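Local coordinates for protein EvdO1 (PDB 4XBZ) that probably catalyses an oxidative cyclization in orthosomycin biosynthesis as a metal-dependent oxygenase of the phytanoyl-CoA dioxygenase family, at residues A[52-63]-A[229-239]; A[68-79]-A[114-124]. All blocks are in the same frame, centred on the assembly; numbering follows the deposited sequence.

Contact 1: A[52-63]-A[229-239]; sequences FRRQGVLVVRGL and VMQPGDLLLHN
Val60 and Leu235 lie side by side and point the same way, CB of Val60 3.8 Å from CD2 of Leu235. Leu237 reaches the same patch by another route: its CG stands beside the backbone N (chi1 -58°), which lays CD1 of Leu237 against both CG2 of Val60, at 3.7 Å, and CD2 of Leu58. Helix 125-134 covers this apolar face, meeting Leu237 through Ile130 and Met131. At one end of the patch the Phe52 ring turns an edge to the backbone of Leu237 and His238; at the other, Leu63 packs on Leu235. On the other face of the sheet Val59 and Met230 meet tip to tip, with CG2 of Val59 only 3.5 Å from CE of Met230, while CD1 of Leu236 lies against Val57 and Val59. Between the faces, Leu58 and Val60 exchange pairs of backbone hydrogen bonds with Leu237 and Leu235. Toward the turn, Arg61 bends at chi2 (-66°) and grips O of Val229 end-on with NH1, at 2.6 Å, and NH2. NH1 also forms a salt bridge with OD2 of Asp234 (2.9 Å), from above the carboxylate plane, and N of Gln231 approaches this oxygen from the opposite face. OD1 of Asp234 takes N of Gly62 (2.9 Å), so both carboxylate oxygens are used; Glu36 is a second anionic partner of Arg61. Strands 57-61 and 235-239 are antiparallel neighbours in the major sheet of the double-stranded beta-helix, and NE2 of His238 hydrogen-bonds to OD2 of Asp162, a nickel ligand, which places this pair beside the metal site.

Contact 2: A[68-79]-A[114-124]; sequences ELADVQEAGRAL and KARPIAMLAGH
Leu79 and Ile118 reach toward each other tip to tip, CD1 of Leu79 lying 3.8 Å from CD1 of Ile118. The other branch of Leu79 crosses Lys114 at about a right angle, its CD2 3.7 Å from CB of Lys114, whose amine continues away to Asp91. One turn back, the methyl of Ala75 rests among CB of Ala115, CG of Pro117 and CG1 of Ile118, and the small residues let the chains come together here. Val72 and Leu121 are also crossed nearly at right angles, CG2 of Val72 being 4.1 Å from CD2 of Leu121. These apolar residues join helix 66-86 to the short helix 116-121, whose segments cross at -130° with their axes 9.0 Å apart; the helices pack on strand 256-263 of the major double-stranded beta-helix sheet, where Ile257 touches both Val72 and Ile118. At the polar end, Glu68 has CG anti to its backbone N (chi1 -179°) and an extended chain that carries the carboxylate past Leu121 to His124. Carboxylate and imidazole planes are only 12° apart, and OE1 of Glu68 approaches CD2 of His124 to 3.3 Å. OE1 also forms a salt bridge with Arg292 of helix 275-293. One water donates to OE1 of Glu68 and is also hydrogen-bonded to NE2 of His124, whereas another donates to OE2. Replacing Glu68 with an alanine would probably leave Arg292 without this carboxylate and the two waters without their acceptor. Through ND1, His124 caps the next helix at N of Leu126.

The centres of contacts 1 and 2 lie about 19 Å apart, and both belong to the phytanoyl-CoA dioxygenase-like part of the chain. Strand 57-61 leads through a short connection into helix 66-86, whereas strand 235-239 returns much later, so contact 2 is nested inside the long loop that contact 1 closes. Contact 1 lies within the major sheet; contact 2 pairs helices outside it, against strand 256-263 of that same sheet. The two also touch directly: Leu69 and Gln73 of helix 66-86 pack on the turn at Pro232 and Gly233, and Leu63 meets His124. The helical layer thus adjoins the turn end of the strand pair, while His238, toward the other end, approaches the nickel.

Contact 1: A[52-63]-A[229-239]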
loop_
_atom_site.group_PDB
_atom_site.type_symbol
_atom_site.label_atom_id
_atom_site.label_comp_id
_atom_site.label_asym_id
_atom_site.label_seq_id
_atom_site.Cartn_x
_atom_site.Cartn_y
_atom_site.Cartn_z
ATOM N N PHE A 52 -3.321 -7.830 -5.131
ATOM C CA PHE A 52 -3.507 -7.831 -3.675
ATOM C C PHE A 52 -4.392 -6.678 -3.214
ATOM O O PHE A 52 -5.288 -6.883 -2.400
ATOM C CB PHE A 52 -2.193 -7.766 -2.908
ATOM C CG PHE A 52 -2.395 -7.718 -1.420
ATOM C CD1 PHE A 52 -2.767 -8.865 -0.725
ATOM C CD2 PHE A 52 -2.264 -6.526 -0.724
ATOM C CE1 PHE A 52 -2.989 -8.828 0.657
ATOM C CE2 PHE A 52 -2.478 -6.474 0.644
ATOM C CZ PHE A 52 -2.842 -7.626 1.344
ATOM N N ARG A 53 -4.156 -5.474 -3.737
ATOM C CA ARG A 53 -4.944 -4.318 -3.314
ATOM C C ARG A 53 -6.418 -4.506 -3.646
ATOM O O ARG A 53 -7.297 -4.136 -2.871
ATOM C CB ARG A 53 -4.424 -3.024 -3.962
ATOM C CG ARG A 53 -2.998 -2.662 -3.566
ATOM C CD ARG A 53 -2.932 -1.445 -2.683
ATOM N NE ARG A 53 -1.555 -1.024 -2.421
ATOM C CZ ARG A 53 -0.886 -1.290 -1.294
ATOM N NH1 ARG A 53 -1.459 -1.992 -0.298
ATOM N NH2 ARG A 53 0.361 -0.854 -1.156
ATOM N N ARG A 54 -6.692 -5.096 -4.794
ATOM C CA ARG A 54 -8.066 -5.192 -5.248
ATOM C C ARG A 54 -8.784 -6.400 -4.651
ATOM O O ARG A 54 -9.916 -6.296 -4.183
ATOM C CB ARG A 54 -8.121 -5.265 -6.777
ATOM C CG ARG A 54 -9.527 -5.202 -7.355
ATOM C CD ARG A 54 -9.463 -5.202 -8.882
ATOM N NE ARG A 54 -8.830 -6.429 -9.346
ATOM C CZ ARG A 54 -9.495 -7.541 -9.644
ATOM N NH1 ARG A 54 -10.819 -7.555 -9.567
ATOM N NH2 ARG A 54 -8.840 -8.634 -10.029
ATOM N N GLN A 55 -8.138 -7.552 -4.682
ATOM C CA GLN A 55 -8.830 -8.762 -4.277
ATOM C C GLN A 55 -8.700 -9.031 -2.793
ATOM O O GLN A 55 -9.470 -9.806 -2.239
ATOM C CB GLN A 55 -8.323 -9.953 -5.084
ATOM C CG GLN A 55 -8.681 -9.844 -6.556
ATOM C CD GLN A 55 -8.117 -10.967 -7.368
ATOM O OE1 GLN A 55 -6.988 -10.888 -7.856
ATOM N NE2 GLN A 55 -8.898 -12.033 -7.529
ATOM N N GLY A 56 -7.744 -8.374 -2.142
ATOM C CA GLY A 56 -7.550 -8.563 -0.709
ATOM C C GLY A 56 -6.791 -9.836 -0.376
ATOM O O GLY A 56 -6.800 -10.284 0.766
ATOM N N VAL A 57 -6.115 -10.411 -1.364
ATOM C CA VAL A 57 -5.452 -11.693 -1.176
ATOM C C VAL A 57 -4.370 -11.897 -2.252
ATOM O O VAL A 57 -4.502 -11.409 -3.374
ATOM C CB VAL A 57 -6.507 -12.841 -1.195
ATOM C CG1 VAL A 57 -6.875 -13.225 -2.613
ATOM C CG2 VAL A 57 -6.036 -14.039 -0.416
ATOM N N LEU A 58 -3.281 -12.574 -1.886
ATOM C CA LEU A 58 -2.170 -12.861 -2.799
ATOM C C LEU A 58 -1.374 -14.085 -2.356
ATOM O O LEU A 58 -0.924 -14.156 -1.201
ATOM C CB LEU A 58 -1.215 -11.661 -2.904
ATOM C CG LEU A 58 0.056 -11.914 -3.716
ATOM C CD1 LEU A 58 -0.305 -12.153 -5.176
ATOM C CD2 LEU A 58 1.088 -10.794 -3.587
ATOM N N VAL A 59 -1.204 -15.042 -3.272
ATOM C CA VAL A 59 -0.347 -16.209 -3.046
ATOM C C VAL A 59 1.079 -15.936 -3.497
ATOM O O VAL A 59 1.310 -15.488 -4.620
ATOM C CB VAL A 59 -0.843 -17.466 -3.800
ATOM C CG1 VAL A 59 0.202 -18.576 -3.740
ATOM C CG2 VAL A 59 -2.145 -17.947 -3.231
ATOM N N VAL A 60 2.026 -16.208 -2.610
ATOM C CA VAL A 60 3.441 -16.116 -2.931
ATOM C C VAL A 60 4.073 -17.514 -2.891
ATOM O O VAL A 60 4.210 -18.106 -1.801
ATOM C CB VAL A 60 4.166 -15.201 -1.947
ATOM C CG1 VAL A 60 5.660 -15.191 -2.236
ATOM C CG2 VAL A 60 3.576 -13.782 -1.995
ATOM N N ARG A 61 4.453 -18.040 -4.057
ATOM C CA ARG A 61 5.041 -19.384 -4.151
ATOM C C ARG A 61 6.535 -19.376 -3.841
ATOM O O ARG A 61 7.237 -18.430 -4.189
ATOM C CB ARG A 61 4.831 -19.995 -5.545
ATOM C CG ARG A 61 3.385 -20.115 -5.992
ATOM C CD ARG A 61 2.585 -21.091 -5.151
ATOM N NE ARG A 61 1.236 -21.258 -5.707
ATOM C CZ ARG A 61 0.252 -21.940 -5.123
ATOM N NH1 ARG A 61 0.451 -22.542 -3.948
ATOM N NH2 ARG A 61 -0.940 -22.013 -5.718
ATOM N N GLY A 62 7.009 -20.434 -3.186
ATOM C CA GLY A 62 8.434 -20.612 -2.931
ATOM C C GLY A 62 9.146 -19.541 -2.116
ATOM O O GLY A 62 10.278 -19.173 -2.430
ATOM N N LEU A 63 8.497 -19.043 -1.068
ATOM C CA LEU A 63 9.121 -18.051 -0.193
ATOM C C LEU A 63 10.384 -18.612 0.463
ATOM O O LEU A 63 11.417 -17.951 0.510
ATOM C CB LEU A 63 8.139 -17.573 0.882
ATOM C CG LEU A 63 8.748 -16.646 1.943
ATOM C CD1 LEU A 63 9.126 -15.310 1.353
ATOM C CD2 LEU A 63 7.819 -16.476 3.146
ATOM N N VAL A 229 -4.755 -22.606 -2.369
ATOM C CA VAL A 229 -4.135 -23.927 -2.491
ATOM C C VAL A 229 -2.613 -23.878 -2.365
ATOM O O VAL A 229 -1.914 -23.333 -3.215
ATOM C CB VAL A 229 -4.517 -24.610 -3.828
ATOM C CG1 VAL A 229 -3.800 -25.962 -3.963
ATOM C CG2 VAL A 229 -6.028 -24.794 -3.914
ATOM N N MET A 230 -2.109 -24.498 -1.301
ATOM C CA MET A 230 -0.752 -24.242 -0.810
ATOM C C MET A 230 0.175 -25.455 -0.707
ATOM O O MET A 230 -0.214 -26.512 -0.188
ATOM C CB MET A 230 -0.836 -23.603 0.582
ATOM C CG MET A 230 -1.791 -22.458 0.630
ATOM S SD MET A 230 -1.086 -21.082 -0.264
ATOM C CE MET A 230 -2.520 -20.108 -0.513
ATOM N N GLN A 231 1.411 -25.268 -1.162
ATOM C CA GLN A 231 2.490 -26.208 -0.875
ATOM C C GLN A 231 3.275 -25.712 0.337
ATOM O O GLN A 231 3.263 -24.519 0.615
ATOM C CB GLN A 231 3.407 -26.373 -2.090
ATOM C CG GLN A 231 2.734 -27.059 -3.273
ATOM C CD GLN A 231 1.864 -28.216 -2.844
ATOM O OE1 GLN A 231 2.334 -29.179 -2.221
ATOM N NE2 GLN A 231 0.569 -28.121 -3.153
ATOM N N PRO A 232 3.939 -26.622 1.079
ATOM C CA PRO A 232 4.691 -26.111 2.237
ATOM C C PRO A 232 5.800 -25.137 1.813
ATOM O O PRO A 232 6.428 -25.294 0.750
ATOM C CB PRO A 232 5.265 -27.379 2.881
ATOM C CG PRO A 232 4.284 -28.471 2.500
ATOM C CD PRO A 232 3.857 -28.097 1.076
ATOM N N GLY A 233 6.004 -24.110 2.630
ATOM C CA GLY A 233 6.945 -23.050 2.294
ATOM C C GLY A 233 6.371 -21.955 1.415
ATOM O O GLY A 233 7.064 -20.990 1.083
ATOM N N ASP A 234 5.115 -22.119 1.004
ATOM C CA ASP A 234 4.398 -21.062 0.289
ATOM C C ASP A 234 3.836 -20.081 1.290
ATOM O O ASP A 234 3.714 -20.404 2.466
ATOM C CB ASP A 234 3.248 -21.612 -0.553
ATOM C CG ASP A 234 3.711 -22.272 -1.815
ATOM O OD1 ASP A 234 4.884 -22.081 -2.211
ATOM O OD2 ASP A 234 2.877 -22.975 -2.423
ATOM N N LEU A 235 3.445 -18.910 0.792
ATOM C CA LEU A 235 2.998 -17.804 1.626
ATOM C C LEU A 235 1.661 -17.230 1.166
ATOM O O LEU A 235 1.510 -16.810 0.012
ATOM C CB LEU A 235 4.068 -16.702 1.638
ATOM C CG LEU A 235 3.613 -15.316 2.107
ATOM C CD1 LEU A 235 3.315 -15.286 3.594
ATOM C CD2 LEU A 235 4.621 -14.234 1.713
ATOM N N LEU A 236 0.689 -17.219 2.066
ATOM C CA LEU A 236 -0.575 -16.555 1.782
ATOM C C LEU A 236 -0.649 -15.187 2.484
ATOM O O LEU A 236 -0.546 -15.079 3.708
ATOM C CB LEU A 236 -1.770 -17.425 2.196
ATOM C CG LEU A 236 -3.143 -16.806 1.878
ATOM C CD1 LEU A 236 -3.376 -16.750 0.382
ATOM C CD2 LEU A 236 -4.291 -17.536 2.573
ATOM N N LEU A 237 -0.808 -14.147 1.673
ATOM C CA LEU A 237 -1.025 -12.787 2.146
ATOM C C LEU A 237 -2.512 -12.504 2.110
ATOM O O LEU A 237 -3.145 -12.642 1.051
ATOM C CB LEU A 237 -0.268 -11.780 1.270
ATOM C CG LEU A 237 1.242 -12.031 1.198
ATOM C CD1 LEU A 237 1.903 -11.264 0.062
ATOM C CD2 LEU A 237 1.892 -11.707 2.544
ATOM N N HIS A 238 -3.092 -12.126 3.247
ATOM C CA HIS A 238 -4.466 -11.659 3.179
ATOM C C HIS A 238 -4.742 -10.416 4.016
ATOM O O HIS A 238 -4.198 -10.201 5.106
ATOM C CB HIS A 238 -5.447 -12.813 3.509
ATOM C CG HIS A 238 -5.727 -13.038 4.965
ATOM N ND1 HIS A 238 -5.153 -14.073 5.677
ATOM C CD2 HIS A 238 -6.613 -12.452 5.805
ATOM C CE1 HIS A 238 -5.631 -14.077 6.911
ATOM N NE2 HIS A 238 -6.518 -13.101 7.016
ATOM N N ASN A 239 -5.551 -9.563 3.404
ATOM C CA ASN A 239 -6.133 -8.392 4.017
ATOM C C ASN A 239 -7.083 -8.840 5.113
ATOM O O ASN A 239 -7.923 -9.709 4.871
ATOM C CB ASN A 239 -6.864 -7.589 2.948
ATOM C CG ASN A 239 -7.344 -6.247 3.433
ATOM O OD1 ASN A 239 -7.684 -6.061 4.603
ATOM N ND2 ASN A 239 -7.407 -5.296 2.511
HETATM O O HOH W 1 -6.281 -5.519 -0.083
#

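Contact 2: A[68-79]-A[114-124]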
loop_
_atom_site.group_PDB
_atom_site.type_symbol
_atom_site.label_atom_id
_atom_site.label_comp_id
_atom_site.label_asym_id
_atom_site.label_seq_id
_atom_site.Cartn_x
_atom_site.Cartn_y
_atom_site.Cartn_z
ATOM N N GLU A 68 15.340 -23.992 5.080
ATOM C CA GLU A 68 14.628 -23.163 6.047
ATOM C C GLU A 68 13.258 -23.755 6.347
ATOM O O GLU A 68 12.809 -23.733 7.497
ATOM C CB GLU A 68 14.478 -21.706 5.563
ATOM C CG GLU A 68 13.752 -20.813 6.598
ATOM C CD GLU A 68 13.992 -19.307 6.423
ATOM O OE1 GLU A 68 14.250 -18.843 5.289
ATOM O OE2 GLU A 68 13.925 -18.583 7.435
ATOM N N LEU A 69 12.597 -24.290 5.326
ATOM C CA LEU A 69 11.287 -24.912 5.533
ATOM C C LEU A 69 11.393 -26.026 6.566
ATOM O O LEU A 69 10.582 -26.109 7.491
ATOM C CB LEU A 69 10.721 -25.463 4.217
ATOM C CG LEU A 69 9.502 -26.391 4.317
ATOM C CD1 LEU A 69 8.334 -25.697 4.983
ATOM C CD2 LEU A 69 9.087 -26.918 2.950
ATOM N N ALA A 70 12.414 -26.868 6.413
ATOM C CA ALA A 70 12.642 -27.951 7.360
ATOM C C ALA A 70 12.950 -27.397 8.758
ATOM O O ALA A 70 12.375 -27.864 9.742
ATOM C CB ALA A 70 13.765 -28.865 6.877
ATOM N N ASP A 71 13.827 -26.397 8.853
ATOM C CA ASP A 71 14.148 -25.840 10.171
ATOM C C ASP A 71 12.878 -25.333 10.854
ATOM O O ASP A 71 12.700 -25.496 12.060
ATOM C CB ASP A 71 15.171 -24.702 10.078
ATOM C CG ASP A 71 16.454 -25.114 9.371
ATOM O OD1 ASP A 71 16.703 -26.323 9.225
ATOM O OD2 ASP A 71 17.225 -24.214 8.964
ATOM N N VAL A 72 11.984 -24.741 10.063
ATOM C CA VAL A 72 10.778 -24.133 10.604
ATOM C C VAL A 72 9.718 -25.200 10.914
ATOM O O VAL A 72 8.991 -25.111 11.910
ATOM C CB VAL A 72 10.232 -23.063 9.633
ATOM C CG1 VAL A 72 8.836 -22.679 10.000
ATOM C CG2 VAL A 72 11.129 -21.826 9.678
ATOM N N GLN A 73 9.650 -26.221 10.069
ATOM C CA GLN A 73 8.778 -27.368 10.329
ATOM C C GLN A 73 9.116 -28.047 11.655
ATOM O O GLN A 73 8.214 -28.474 12.367
ATOM C CB GLN A 73 8.866 -28.395 9.189
ATOM C CG GLN A 73 7.981 -28.075 8.007
ATOM C CD GLN A 73 8.387 -28.823 6.742
ATOM O OE1 GLN A 73 9.554 -29.196 6.572
ATOM N NE2 GLN A 73 7.424 -29.041 5.845
ATOM N N GLU A 74 10.409 -28.155 11.970
ATOM C CA GLU A 74 10.849 -28.872 13.168
ATOM C C GLU A 74 10.632 -28.017 14.403
ATOM O O GLU A 74 10.344 -28.536 15.482
ATOM C CB GLU A 74 12.323 -29.286 13.051
ATOM C CG GLU A 74 12.974 -29.781 14.364
ATOM C CD GLU A 74 12.262 -30.982 15.013
ATOM O OE1 GLU A 74 11.692 -31.840 14.294
ATOM O OE2 GLU A 74 12.274 -31.068 16.265
ATOM N N ALA A 75 10.758 -26.702 14.237
ATOM C CA ALA A 75 10.456 -25.782 15.328
ATOM C C ALA A 75 8.954 -25.813 15.627
ATOM O O ALA A 75 8.537 -25.741 16.783
ATOM C CB ALA A 75 10.925 -24.366 14.992
ATOM N N GLY A 76 8.147 -25.950 14.582
ATOM C CA GLY A 76 6.716 -26.099 14.750
ATOM C C GLY A 76 6.351 -27.358 15.514
ATOM O O GLY A 76 5.532 -27.318 16.428
ATOM N N ARG A 77 6.954 -28.482 15.137
ATOM C CA ARG A 77 6.681 -29.738 15.819
ATOM C C ARG A 77 7.047 -29.616 17.300
ATOM O O ARG A 77 6.275 -29.994 18.185
ATOM C CB ARG A 77 7.452 -30.888 15.175
ATOM C CG ARG A 77 7.132 -32.240 15.814
ATOM C CD ARG A 77 8.256 -33.239 15.616
ATOM N NE ARG A 77 9.505 -32.768 16.207
ATOM C CZ ARG A 77 9.747 -32.723 17.517
ATOM N NH1 ARG A 77 8.816 -33.097 18.391
ATOM N NH2 ARG A 77 10.917 -32.281 17.956
ATOM N N ALA A 78 8.221 -29.049 17.547
ATOM C CA ALA A 78 8.709 -28.836 18.899
ATOM C C ALA A 78 7.719 -28.037 19.741
ATOM O O ALA A 78 7.493 -28.357 20.898
ATOM C CB ALA A 78 10.052 -28.142 18.862
ATOM N N LEU A 79 7.111 -27.008 19.158
ATOM C CA LEU A 79 6.186 -26.165 19.914
ATOM C C LEU A 79 4.896 -26.896 20.215
ATOM O O LEU A 79 4.324 -26.764 21.300
ATOM C CB LEU A 79 5.890 -24.873 19.154
ATOM C CG LEU A 79 7.049 -23.879 19.205
ATOM C CD1 LEU A 79 6.996 -22.923 18.038
ATOM C CD2 LEU A 79 7.003 -23.135 20.539
ATOM N N LYS A 114 9.559 -17.891 21.140
ATOM C CA LYS A 114 9.694 -19.242 21.682
ATOM C C LYS A 114 10.680 -20.101 20.903
ATOM O O LYS A 114 11.192 -21.077 21.420
ATOM C CB LYS A 114 8.322 -19.929 21.743
ATOM C CG LYS A 114 7.394 -19.336 22.803
ATOM C CD LYS A 114 5.987 -19.930 22.743
ATOM C CE LYS A 114 5.121 -19.389 23.887
ATOM N NZ LYS A 114 5.071 -17.884 23.938
ATOM N N ALA A 115 10.970 -19.729 19.669
ATOM C CA ALA A 115 11.757 -20.599 18.810
ATOM C C ALA A 115 12.634 -19.798 17.860
ATOM O O ALA A 115 12.133 -19.073 17.002
ATOM C CB ALA A 115 10.839 -21.525 18.026
ATOM N N ARG A 116 13.943 -19.964 18.004
ATOM C CA ARG A 116 14.915 -19.192 17.248
ATOM C C ARG A 116 14.750 -19.294 15.717
ATOM O O ARG A 116 14.927 -18.291 15.009
ATOM C CB ARG A 116 16.337 -19.606 17.666
ATOM C CG ARG A 116 17.439 -18.684 17.134
ATOM C CD ARG A 116 18.845 -19.081 17.596
ATOM N NE ARG A 116 19.856 -18.464 16.740
ATOM C CZ ARG A 116 20.368 -17.256 16.942
ATOM N NH1 ARG A 116 19.971 -16.546 17.985
ATOM N NH2 ARG A 116 21.277 -16.757 16.105
ATOM N N PRO A 117 14.411 -20.491 15.187
ATOM C CA PRO A 117 14.236 -20.490 13.730
ATOM C C PRO A 117 13.068 -19.622 13.259
ATOM O O PRO A 117 13.079 -19.136 12.124
ATOM C CB PRO A 117 13.973 -21.964 13.409
ATOM C CG PRO A 117 14.634 -22.701 14.516
ATOM C CD PRO A 117 14.395 -21.862 15.734
ATOM N N ILE A 118 12.076 -19.431 14.120
ATOM C CA ILE A 118 10.908 -18.638 13.755
ATOM C C ILE A 118 11.176 -17.113 13.885
ATOM O O ILE A 118 10.705 -16.320 13.057
ATOM C CB ILE A 118 9.692 -19.075 14.596
ATOM C CG1 ILE A 118 9.356 -20.545 14.279
ATOM C CG2 ILE A 118 8.497 -18.187 14.325
ATOM C CD1 ILE A 118 8.102 -21.058 14.974
ATOM N N ALA A 119 11.966 -16.715 14.883
ATOM C CA ALA A 119 12.423 -15.330 14.985
ATOM C C ALA A 119 13.201 -14.907 13.735
ATOM O O ALA A 119 12.975 -13.835 13.176
ATOM C CB ALA A 119 13.278 -15.141 16.228
ATOM N N MET A 120 14.108 -15.764 13.283
ATOM C CA MET A 120 14.855 -15.500 12.060
ATOM C C MET A 120 13.932 -15.466 10.833
ATOM O O MET A 120 14.151 -14.690 9.891
ATOM C CB MET A 120 15.963 -16.547 11.879
ATOM C CG MET A 120 17.032 -16.516 13.000
ATOM S SD MET A 120 18.635 -17.264 12.584
ATOM C CE MET A 120 18.165 -18.973 12.286
ATOM N N LEU A 121 12.901 -16.308 10.849
ATOM C CA LEU A 121 11.879 -16.278 9.805
ATOM C C LEU A 121 11.220 -14.898 9.806
ATOM O O LEU A 121 10.889 -14.353 8.752
ATOM C CB LEU A 121 10.834 -17.386 10.019
ATOM C CG LEU A 121 9.611 -17.421 9.078
ATOM C CD1 LEU A 121 10.025 -17.567 7.615
ATOM C CD2 LEU A 121 8.645 -18.542 9.478
ATOM N N ALA A 122 11.071 -14.320 10.994
ATOM C CA ALA A 122 10.426 -13.029 11.131
ATOM C C ALA A 122 11.294 -11.900 10.582
ATOM O O ALA A 122 10.821 -10.782 10.437
ATOM C CB ALA A 122 10.050 -12.767 12.599
ATOM N N GLY A 123 12.550 -12.193 10.260
ATOM C CA GLY A 123 13.416 -11.222 9.605
ATOM C C GLY A 123 13.715 -11.541 8.150
ATOM O O GLY A 123 14.601 -10.942 7.545
ATOM N N HIS A 124 12.980 -12.505 7.597
ATOM C CA HIS A 124 13.164 -12.961 6.215
ATOM C C HIS A 124 12.995 -11.814 5.222
ATOM O O HIS A 124 11.902 -11.258 5.099
ATOM C CB HIS A 124 12.172 -14.089 5.904
ATOM C CG HIS A 124 12.438 -14.818 4.620
ATOM N ND1 HIS A 124 12.568 -14.177 3.404
ATOM C CD2 HIS A 124 12.564 -16.143 4.359
ATOM C CE1 HIS A 124 12.773 -15.072 2.454
ATOM N NE2 HIS A 124 12.773 -16.273 3.006
HETATM O O HOH W 2 14.278 -19.111 2.750
HETATM O O HOH W 3 14.487 -19.493 10.196
#